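Local coordinates for protein carboxylesterase YbfK (Bacillus subtilis, PDB 4CCY) that hydrolyses carboxylic esters to an alcohol and a carboxylate, as a cytoplasmic carboxylesterase of the alpha/beta hydrolase superfamily, at residues Ala34-Thr39 / Lys43-Ala48; Ile182-Gly187 / Glu244-Gln249. All blocks are in the same frame, centred on the assembly; numbering follows the deposited sequence.

Contact 1. Residues Ala34-Thr39 / Lys43-Ala48; sequences AFYVST and KTHIIA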
ATOM      1  N   ALA A  34     -16.949  -6.863   4.036  1.00 20.02           N
ATOM      2  CA  ALA A  34     -15.658  -7.411   4.464  1.00 18.60           C
ATOM      3  C   ALA A  34     -15.727  -8.928   4.375  1.00 18.36           C
ATOM      4  O   ALA A  34     -16.729  -9.511   4.750  1.00 19.07           O
ATOM      5  CB  ALA A  34     -15.328  -6.956   5.882  1.00 18.55           C
ATOM      6  N   PHE A  35     -14.682  -9.566   3.850  1.00 17.61           N
ATOM      7  CA  PHE A  35     -14.629 -11.045   3.759  1.00 17.96           C
ATOM      8  C   PHE A  35     -13.193 -11.523   3.523  1.00 17.45           C
ATOM      9  O   PHE A  35     -12.295 -10.710   3.353  1.00 16.49           O
ATOM     10  CB  PHE A  35     -15.564 -11.580   2.655  1.00 17.88           C
ATOM     11  CG  PHE A  35     -15.288 -11.003   1.285  1.00 17.28           C
ATOM     12  CD1 PHE A  35     -15.757  -9.728   0.930  1.00 17.05           C
ATOM     13  CD2 PHE A  35     -14.571 -11.729   0.346  1.00 16.86           C
ATOM     14  CE1 PHE A  35     -15.494  -9.190  -0.325  1.00 16.68           C
ATOM     15  CE2 PHE A  35     -14.306 -11.193  -0.915  1.00 16.67           C
ATOM     16  CZ  PHE A  35     -14.772  -9.928  -1.256  1.00 16.32           C
ATOM     17  N   TYR A  36     -12.977 -12.837   3.528  1.00 18.14           N
ATOM     18  CA  TYR A  36     -11.647 -13.370   3.247  1.00 18.23           C
ATOM     19  C   TYR A  36     -11.636 -14.102   1.924  1.00 18.31           C
ATOM     20  O   TYR A  36     -12.640 -14.689   1.526  1.00 18.66           O
ATOM     21  CB  TYR A  36     -11.172 -14.310   4.353  1.00 19.27           C
ATOM     22  CG  TYR A  36     -11.074 -13.654   5.708  1.00 20.00           C
ATOM     23  CD1 TYR A  36     -12.186 -13.583   6.554  1.00 21.05           C
ATOM     24  CD2 TYR A  36      -9.876 -13.104   6.148  1.00 19.94           C
ATOM     25  CE1 TYR A  36     -12.105 -12.972   7.792  1.00 21.37           C
ATOM     26  CE2 TYR A  36      -9.784 -12.503   7.388  1.00 20.32           C
ATOM     27  CZ  TYR A  36     -10.898 -12.446   8.199  1.00 20.88           C
ATOM     28  OH  TYR A  36     -10.813 -11.845   9.416  1.00 21.65           O
ATOM     29  N   VAL A  37     -10.495 -14.059   1.247  1.00 17.71           N
ATOM     30  CA  VAL A  37     -10.282 -14.920   0.089  1.00 18.09           C
ATOM     31  C   VAL A  37      -9.125 -15.869   0.345  1.00 18.24           C
ATOM     32  O   VAL A  37      -8.194 -15.550   1.100  1.00 17.61           O
ATOM     33  CB  VAL A  37     -10.074 -14.138  -1.233  1.00 17.61           C
ATOM     34  CG1 VAL A  37     -11.377 -13.477  -1.668  1.00 17.99           C
ATOM     35  CG2 VAL A  37      -8.934 -13.149  -1.146  1.00 16.09           C
ATOM     36  N   SER A  38      -9.188 -17.037  -0.287  1.00 19.04           N
ATOM     37  CA  SER A  38      -8.142 -18.037  -0.150  1.00 18.93           C
ATOM     38  C   SER A  38      -6.953 -17.746  -1.040  1.00 17.99           C
ATOM     39  O   SER A  38      -7.104 -17.300  -2.171  1.00 17.70           O
ATOM     40  CB  SER A  38      -8.686 -19.425  -0.454  1.00 20.44           C
ATOM     41  OG  SER A  38      -9.162 -20.019   0.747  1.00 22.66           O
ATOM     42  N   THR A  39      -5.762 -17.980  -0.499  1.00 17.51           N
ATOM     43  CA  THR A  39      -4.517 -17.853  -1.253  1.00 17.04           C
ATOM     44  C   THR A  39      -3.545 -18.862  -0.661  1.00 17.30           C
ATOM     45  O   THR A  39      -3.729 -19.304   0.476  1.00 17.30           O
ATOM     46  CB  THR A  39      -3.893 -16.435  -1.155  1.00 16.02           C
ATOM     47  OG1 THR A  39      -3.129 -16.328   0.051  1.00 15.43           O
ATOM     48  CG2 THR A  39      -4.948 -15.322  -1.221  1.00 15.53           C
ATOM     49  N   LYS A  43      -5.518 -16.906   4.306  1.00 16.57           N
ATOM     50  CA  LYS A  43      -6.775 -16.174   4.180  1.00 16.44           C
ATOM     51  C   LYS A  43      -6.501 -14.670   4.189  1.00 15.40           C
ATOM     52  O   LYS A  43      -5.952 -14.134   5.154  1.00 14.87           O
ATOM     53  CB  LYS A  43      -7.712 -16.542   5.335  1.00 17.72           C
ATOM     54  CG  LYS A  43      -8.689 -17.675   5.036  1.00 19.53           C
ATOM     55  CD  LYS A  43      -9.535 -18.055   6.259  1.00 21.29           C
ATOM     56  CE  LYS A  43     -10.322 -16.886   6.854  1.00 21.71           C
ATOM     57  NZ  LYS A  43     -11.160 -17.234   8.045  1.00 23.74           N
ATOM     58  N   THR A  44      -6.884 -14.003   3.104  1.00 14.49           N
ATOM     59  CA  THR A  44      -6.543 -12.595   2.876  1.00 13.37           C
ATOM     60  C   THR A  44      -7.811 -11.773   3.010  1.00 13.20           C
ATOM     61  O   THR A  44      -8.817 -12.070   2.349  1.00 13.17           O
ATOM     62  CB  THR A  44      -5.926 -12.406   1.468  1.00 12.98           C
ATOM     63  OG1 THR A  44      -4.679 -13.096   1.410  1.00 12.65           O
ATOM     64  CG2 THR A  44      -5.709 -10.919   1.129  1.00 12.61           C
ATOM     65  N   HIS A  45      -7.757 -10.747   3.864  1.00 12.79           N
ATOM     66  CA  HIS A  45      -8.924  -9.907   4.151  1.00 13.04           C
ATOM     67  C   HIS A  45      -9.149  -8.886   3.075  1.00 12.78           C
ATOM     68  O   HIS A  45      -8.196  -8.243   2.610  1.00 12.06           O
ATOM     69  CB  HIS A  45      -8.789  -9.238   5.517  1.00 13.32           C
ATOM     70  CG  HIS A  45     -10.066  -8.599   6.025  1.00 14.18           C
ATOM     71  ND1 HIS A  45     -10.339  -7.291   5.860  1.00 14.13           N
ATOM     72  CD2 HIS A  45     -11.141  -9.136   6.730  1.00 15.00           C
ATOM     73  CE1 HIS A  45     -11.526  -7.004   6.426  1.00 14.95           C
ATOM     74  NE2 HIS A  45     -12.013  -8.129   6.963  1.00 15.60           N
ATOM     75  N   ILE A  46     -10.415  -8.760   2.656  1.00 13.12           N
ATOM     76  CA  ILE A  46     -10.835  -7.789   1.632  1.00 13.07           C
ATOM     77  C   ILE A  46     -11.957  -6.900   2.169  1.00 13.38           C
ATOM     78  O   ILE A  46     -12.900  -7.398   2.779  1.00 13.56           O
ATOM     79  CB  ILE A  46     -11.395  -8.499   0.366  1.00 13.55           C
ATOM     80  CG1 ILE A  46     -10.522  -9.689  -0.072  1.00 13.57           C
ATOM     81  CG2 ILE A  46     -11.694  -7.493  -0.751  1.00 13.40           C
ATOM     82  CD1 ILE A  46      -9.181  -9.346  -0.679  1.00 13.11           C
ATOM     83  N   ILE A  47     -11.863  -5.591   1.930  1.00 13.08           N
ATOM     84  CA  ILE A  47     -13.009  -4.713   2.088  1.00 13.47           C
ATOM     85  C   ILE A  47     -13.428  -4.219   0.700  1.00 13.81           C
ATOM     86  O   ILE A  47     -12.665  -3.523   0.050  1.00 13.32           O
ATOM     87  CB  ILE A  47     -12.723  -3.526   3.021  1.00 13.30           C
ATOM     88  CG1 ILE A  47     -12.294  -4.033   4.406  1.00 13.58           C
ATOM     89  CG2 ILE A  47     -13.955  -2.634   3.125  1.00 13.70           C
ATOM     90  CD1 ILE A  47     -11.826  -2.960   5.371  1.00 13.77           C
ATOM     91  N   ALA A  48     -14.632  -4.600   0.263  1.00 14.55           N
ATOM     92  CA  ALA A  48     -15.128  -4.292  -1.087  1.00 15.40           C
ATOM     93  C   ALA A  48     -16.253  -3.249  -1.084  1.00 16.19           C
ATOM     94  O   ALA A  48     -17.196  -3.332  -0.290  1.00 16.91           O
ATOM     95  CB  ALA A  48     -15.601  -5.566  -1.782  1.00 15.85           C
TER
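Tyr-36 carries its ring beside the backbone N and anti to the carbonyl carbon (chi1 -60°), while His-45 across the strand pair turns CG anti to its own N (chi1 -167°); together these torsions bring the imidazole edge onto the phenol face. The pair is T-shaped, with planes at 73° and CD2 of His-45 lying 3.6 Å from CZ of Tyr-36, toward the rim of that face. On the opposite face of the phenol lies Lys-43, whose chain bends at chi3: its CE comes within 3.5 Å of Tyr-36 CG in a CH-pi contact, and NZ stands over the face, 4.3 Å from the ring centroid, a cation-pi geometry. The phenol is thus held between an imidazole and a lysine chain.

The face with Phe-35, Val-37 and Ile-46 is largely apolar, with Thr-44 the exception. Ile-46 CB sits over one face of the Phe-35 ring, and Ala-48 CB meets that ring at its edge, 3.9 Å from CE1. Val-37 CG2 touches Ile-46 CD1 at 3.8 Å, the two side chains crossing at about a right angle. The buried Thr-44 OG1 is hydrogen-bonded to NE1 of Trp-110 in helix 104-118 and to Gly-42 O.

Backbone bonds fix the pairing: Phe-35 N to Ile-46 O is 3.0 Å, Ile-46 N to Phe-35 O 2.8 Å, and Val-37 and Thr-44 exchange a second reciprocal pair. Alternating hydrogen-bonded and non-hydrogen-bonded pairs mark antiparallel strands, and the short link between strands 33-37 and 42-49 makes them a beta hairpin, at the edge of the alpha/beta hydrolase sheet, continued through strand 82-86.

Contact 2. Residues Ile182-Gly187 / Glu244-Gln249; sequences IKWITG and EAMYHQ. With NA (sodium ion), chain C; NA (sodium ion), chain D.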
ATOM      1  N   ILE A 182       5.848   7.043  13.747  1.00 18.49           N
ATOM      2  CA  ILE A 182       4.713   7.844  13.291  1.00 18.55           C
ATOM      3  C   ILE A 182       5.100   9.324  13.226  1.00 19.28           C
ATOM      4  O   ILE A 182       4.819   9.995  12.233  1.00 18.96           O
ATOM      5  CB  ILE A 182       3.464   7.624  14.186  1.00 19.05           C
ATOM      6  CG1 ILE A 182       2.837   6.251  13.894  1.00 18.66           C
ATOM      7  CG2 ILE A 182       2.435   8.745  13.994  1.00 19.54           C
ATOM      8  CD1 ILE A 182       1.792   5.809  14.904  1.00 19.44           C
ATOM      9  N   LYS A 183       5.764   9.806  14.274  1.00 20.16           N
ATOM     10  CA  LYS A 183       6.158  11.204  14.382  1.00 22.24           C
ATOM     11  C   LYS A 183       7.079  11.589  13.222  1.00 21.84           C
ATOM     12  O   LYS A 183       6.987  12.681  12.661  1.00 22.56           O
ATOM     13  CB  LYS A 183       6.859  11.417  15.723  1.00 24.50           C
ATOM     14  CG  LYS A 183       7.178  12.849  16.092  1.00 27.55           C
ATOM     15  CD  LYS A 183       8.059  12.881  17.340  1.00 30.78           C
ATOM     16  CE  LYS A 183       7.268  12.545  18.604  1.00 33.39           C
ATOM     17  NZ  LYS A 183       8.121  12.318  19.813  1.00 35.94           N
ATOM     18  N   TRP A 184       7.944  10.655  12.860  1.00 20.62           N
ATOM     19  CA  TRP A 184       8.931  10.841  11.821  1.00 20.52           C
ATOM     20  C   TRP A 184       8.320  10.776  10.449  1.00 19.80           C
ATOM     21  O   TRP A 184       8.594  11.624   9.611  1.00 20.37           O
ATOM     22  CB  TRP A 184      10.002   9.769  11.994  1.00 19.84           C
ATOM     23  CG  TRP A 184      10.900   9.563  10.809  1.00 19.85           C
ATOM     24  CD1 TRP A 184      11.893  10.420  10.328  1.00 20.50           C
ATOM     25  CD2 TRP A 184      10.938   8.387   9.927  1.00 19.32           C
ATOM     26  NE1 TRP A 184      12.507   9.876   9.225  1.00 20.68           N
ATOM     27  CE2 TRP A 184      11.988   8.652   8.937  1.00 19.90           C
ATOM     28  CE3 TRP A 184      10.224   7.177   9.859  1.00 18.51           C
ATOM     29  CZ2 TRP A 184      12.298   7.737   7.935  1.00 19.79           C
ATOM     30  CZ3 TRP A 184      10.557   6.268   8.855  1.00 18.36           C
ATOM     31  CH2 TRP A 184      11.557   6.545   7.910  1.00 18.77           C
ATOM     32  N   ILE A 185       7.482   9.770  10.215  1.00 22.67           N
ATOM     33  CA  ILE A 185       6.897   9.539   8.893  1.00 22.31           C
ATOM     34  C   ILE A 185       5.835  10.589   8.510  1.00 22.33           C
ATOM     35  O   ILE A 185       5.739  10.984   7.347  1.00 22.75           O
ATOM     36  CB  ILE A 185       6.365   8.086   8.755  1.00 20.76           C
ATOM     37  CG1 ILE A 185       6.324   7.654   7.292  1.00 21.17           C
ATOM     38  CG2 ILE A 185       5.003   7.909   9.417  1.00 19.31           C
ATOM     39  CD1 ILE A 185       7.687   7.341   6.724  1.00 23.42           C
ATOM     40  N   THR A 186       5.056  11.045   9.492  1.00 21.78           N
ATOM     41  CA  THR A 186       4.029  12.058   9.238  1.00 22.39           C
ATOM     42  C   THR A 186       4.637  13.413   8.930  1.00 25.09           C
ATOM     43  O   THR A 186       4.143  14.120   8.061  1.00 26.84           O
ATOM     44  CB  THR A 186       3.026  12.226  10.402  1.00 20.96           C
ATOM     45  OG1 THR A 186       3.726  12.529  11.622  1.00 20.59           O
ATOM     46  CG2 THR A 186       2.156  10.986  10.565  1.00 18.93           C
ATOM     47  N   GLY A 187       5.712  13.760   9.638  1.00 26.80           N
ATOM     48  CA  GLY A 187       6.326  15.083   9.536  1.00 29.49           C
ATOM     49  C   GLY A 187       5.626  16.071  10.451  1.00 30.61           C
ATOM     50  O   GLY A 187       4.606  15.749  11.071  1.00 29.36           O
ATOM     51  N   GLU A 244       8.837  13.888   1.629  1.00 16.02           N
ATOM     52  CA  GLU A 244       9.109  12.453   1.835  1.00 15.50           C
ATOM     53  C   GLU A 244      10.338  12.184   2.707  1.00 16.26           C
ATOM     54  O   GLU A 244      11.468  12.504   2.307  1.00 16.59           O
ATOM     55  CB  GLU A 244       9.287  11.763   0.474  1.00 14.76           C
ATOM     56  CG  GLU A 244       9.789  10.325   0.533  1.00 13.94           C
ATOM     57  CD  GLU A 244       8.822   9.412   1.251  1.00 13.52           C
ATOM     58  OE1 GLU A 244       7.865   8.964   0.595  1.00 12.75           O
ATOM     59  OE2 GLU A 244       9.013   9.152   2.471  1.00 13.74           O
ATOM     60  N   ALA A 245      10.114  11.586   3.881  1.00 16.45           N
ATOM     61  CA  ALA A 245      11.167  11.435   4.894  1.00 17.36           C
ATOM     62  C   ALA A 245      12.078  10.218   4.671  1.00 17.23           C
ATOM     63  O   ALA A 245      13.167  10.146   5.237  1.00 17.80           O
ATOM     64  CB  ALA A 245      10.560  11.385   6.297  1.00 17.81           C
ATOM     65  N   MET A 246      11.629   9.284   3.841  1.00 16.49           N
ATOM     66  CA  MET A 246      12.259   7.972   3.715  1.00 16.67           C
ATOM     67  C   MET A 246      13.379   7.873   2.675  1.00 16.68           C
ATOM     68  O   MET A 246      14.182   6.941   2.722  1.00 16.80           O
ATOM     69  CB  MET A 246      11.208   6.902   3.400  1.00 16.24           C
ATOM     70  CG  MET A 246      10.075   6.794   4.404  1.00 16.74           C
ATOM     71  SD  MET A 246       9.183   5.236   4.149  1.00 17.22           S
ATOM     72  CE  MET A 246      10.171   4.133   5.163  1.00 16.92           C
ATOM     73  N   TYR A 247      13.415   8.816   1.733  1.00 16.70           N
ATOM     74  CA  TYR A 247      14.423   8.838   0.673  1.00 16.86           C
ATOM     75  C   TYR A 247      14.435  10.173  -0.061  1.00 17.39           C
ATOM     76  O   TYR A 247      13.653  11.084   0.272  1.00 16.94           O
ATOM     77  CB  TYR A 247      14.217   7.691  -0.326  1.00 16.09           C
ATOM     78  CG  TYR A 247      12.800   7.495  -0.820  1.00 15.59           C
ATOM     79  CD1 TYR A 247      12.288   8.263  -1.865  1.00 15.31           C
ATOM     80  CD2 TYR A 247      11.983   6.526  -0.262  1.00 15.12           C
ATOM     81  CE1 TYR A 247      11.009   8.067  -2.341  1.00 14.59           C
ATOM     82  CE2 TYR A 247      10.691   6.338  -0.720  1.00 14.73           C
ATOM     83  CZ  TYR A 247      10.212   7.113  -1.761  1.00 14.49           C
ATOM     84  OH  TYR A 247       8.928   6.924  -2.233  1.00 13.96           O
ATOM     85  N   HIS A 248      15.332  10.293  -1.045  1.00 17.79           N
ATOM     86  CA  HIS A 248      15.388  11.486  -1.892  1.00 18.49           C
ATOM     87  C   HIS A 248      14.427  11.329  -3.024  1.00 17.69           C
ATOM     88  O   HIS A 248      14.759  10.746  -4.065  1.00 17.24           O
ATOM     89  CB  HIS A 248      16.799  11.727  -2.425  1.00 19.51           C
ATOM     90  CG  HIS A 248      17.769  12.229  -1.380  1.00 20.62           C
ATOM     91  ND1 HIS A 248      17.502  13.291  -0.597  1.00 21.53           N
ATOM     92  CD2 HIS A 248      19.025  11.778  -1.014  1.00 21.19           C
ATOM     93  CE1 HIS A 248      18.530  13.500   0.244  1.00 22.38           C
ATOM     94  NE2 HIS A 248      19.465  12.580  -0.014  1.00 22.20           N
ATOM     95  N   GLN A 249      13.229  11.875  -2.850  1.00 17.57           N
ATOM     96  CA  GLN A 249      12.175  11.700  -3.858  1.00 17.17           C
ATOM     97  C   GLN A 249      12.508  12.361  -5.198  1.00 17.74           C
ATOM     98  O   GLN A 249      11.998  11.938  -6.228  1.00 17.39           O
ATOM     99  CB  GLN A 249      10.797  12.131  -3.326  1.00 17.00           C
ATOM    100  CG  GLN A 249      10.587  13.636  -3.158  1.00 17.51           C
ATOM    101  CD  GLN A 249      11.457  14.242  -2.081  1.00 18.05           C
ATOM    102  OE1 GLN A 249      11.827  13.583  -1.105  1.00 18.15           O
ATOM    103  NE2 GLN A 249      11.792  15.498  -2.248  1.00 18.73           N
TER
HETATM  104 NA    NA C1297      12.954  13.552   0.906  1.00 13.61          NA
HETATM  105 NA    NA D1298       3.253  14.672  12.715  1.00 19.03          NA
HETATM  106  O   HOH W   1       5.288  14.596  13.575  1.00 21.31           O
HETATM  107  O   HOH W   2       7.382  11.868   5.023  1.00 12.27           O
HETATM  108  O   HOH W   3      15.033  14.422  -0.250  1.00 23.55           O
HETATM  109  O   HOH W   4      12.388  15.897   1.256  1.00 22.41           O
HETATM  110  O   HOH W   5      14.669  13.052   2.874  1.00 18.01           O
HETATM  111  O   HOH W   6       1.984  13.387  14.217  1.00 17.56           O
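Over one face of the Trp-184 indole lies the methyl group of Ala-245, its CB 4.2 Å from the centroid of the five-membered ring in a CH-pi contact displaced toward the rim. Met-246 approaches the same indole obliquely, with CG 3.8 Å from Trp-184 CH2; Tyr-168 also stacks on the indole. Trp-184 CG stands anti to the backbone N and beside the carbonyl carbon (chi1 164°), which carries the indole to Ala-245. Within 244-249, CG of Glu-244 lies over one face of the Tyr-247 ring. Met-246 CG is also pressed against Ile-185 CD1 at 3.4 Å, close for two carbons. Replacing Trp-184 by an alanine would probably leave the Ala-245 methyl and Met-246 without their aromatic partner and open a gap between helix and loop.

This loop follows strand 236-241 and carries the acid of the probable Ser-His-Glu charge relay of the alpha/beta hydrolase fold. Glu-244 OE1 is hydrogen-bonded to His-273 ND1, and OE2 receives the N-H of Met-246 at 3.0 Å, on its anti side and 19° out of the carboxylate plane, so both carboxylate oxygens are held. A water joins the segments, donating to Ile-185 O and accepting from Ala-245 N.

Each segment also binds a sodium ion. The loop's ion takes Gln-249 OE1, 2.3 Å from the sodium, Glu-244 O, Tyr-247 O and three waters. At the helix end, the ligands include Thr-186 OG1 at 2.5 Å, Gly-187 O, Tyr-190 O and two waters. The Thr-186 hydroxyl also donates to Ile-182 O.

Overall arrangement
Contact 1 and contact 2 lie on opposite sides of the chain's centre, each about 16 Å from it, with their own centres 30 Å apart and nearest atoms about 19 Å apart; they do not touch. Along the chain they follow in series. Contact 1 joins neighbouring strands at the start of the central sheet and is remote from the catalytic residues and the sodium ions. Contact 2 instead borders the probable charge relay: it holds Glu-244, and the side chain of Met-246 comes to about 3 Å from that of His-273 and about 5 Å from that of Ser-129. Local hairpin pairing thus contrasts with a helix-to-loop contact spanning 56 intervening residues.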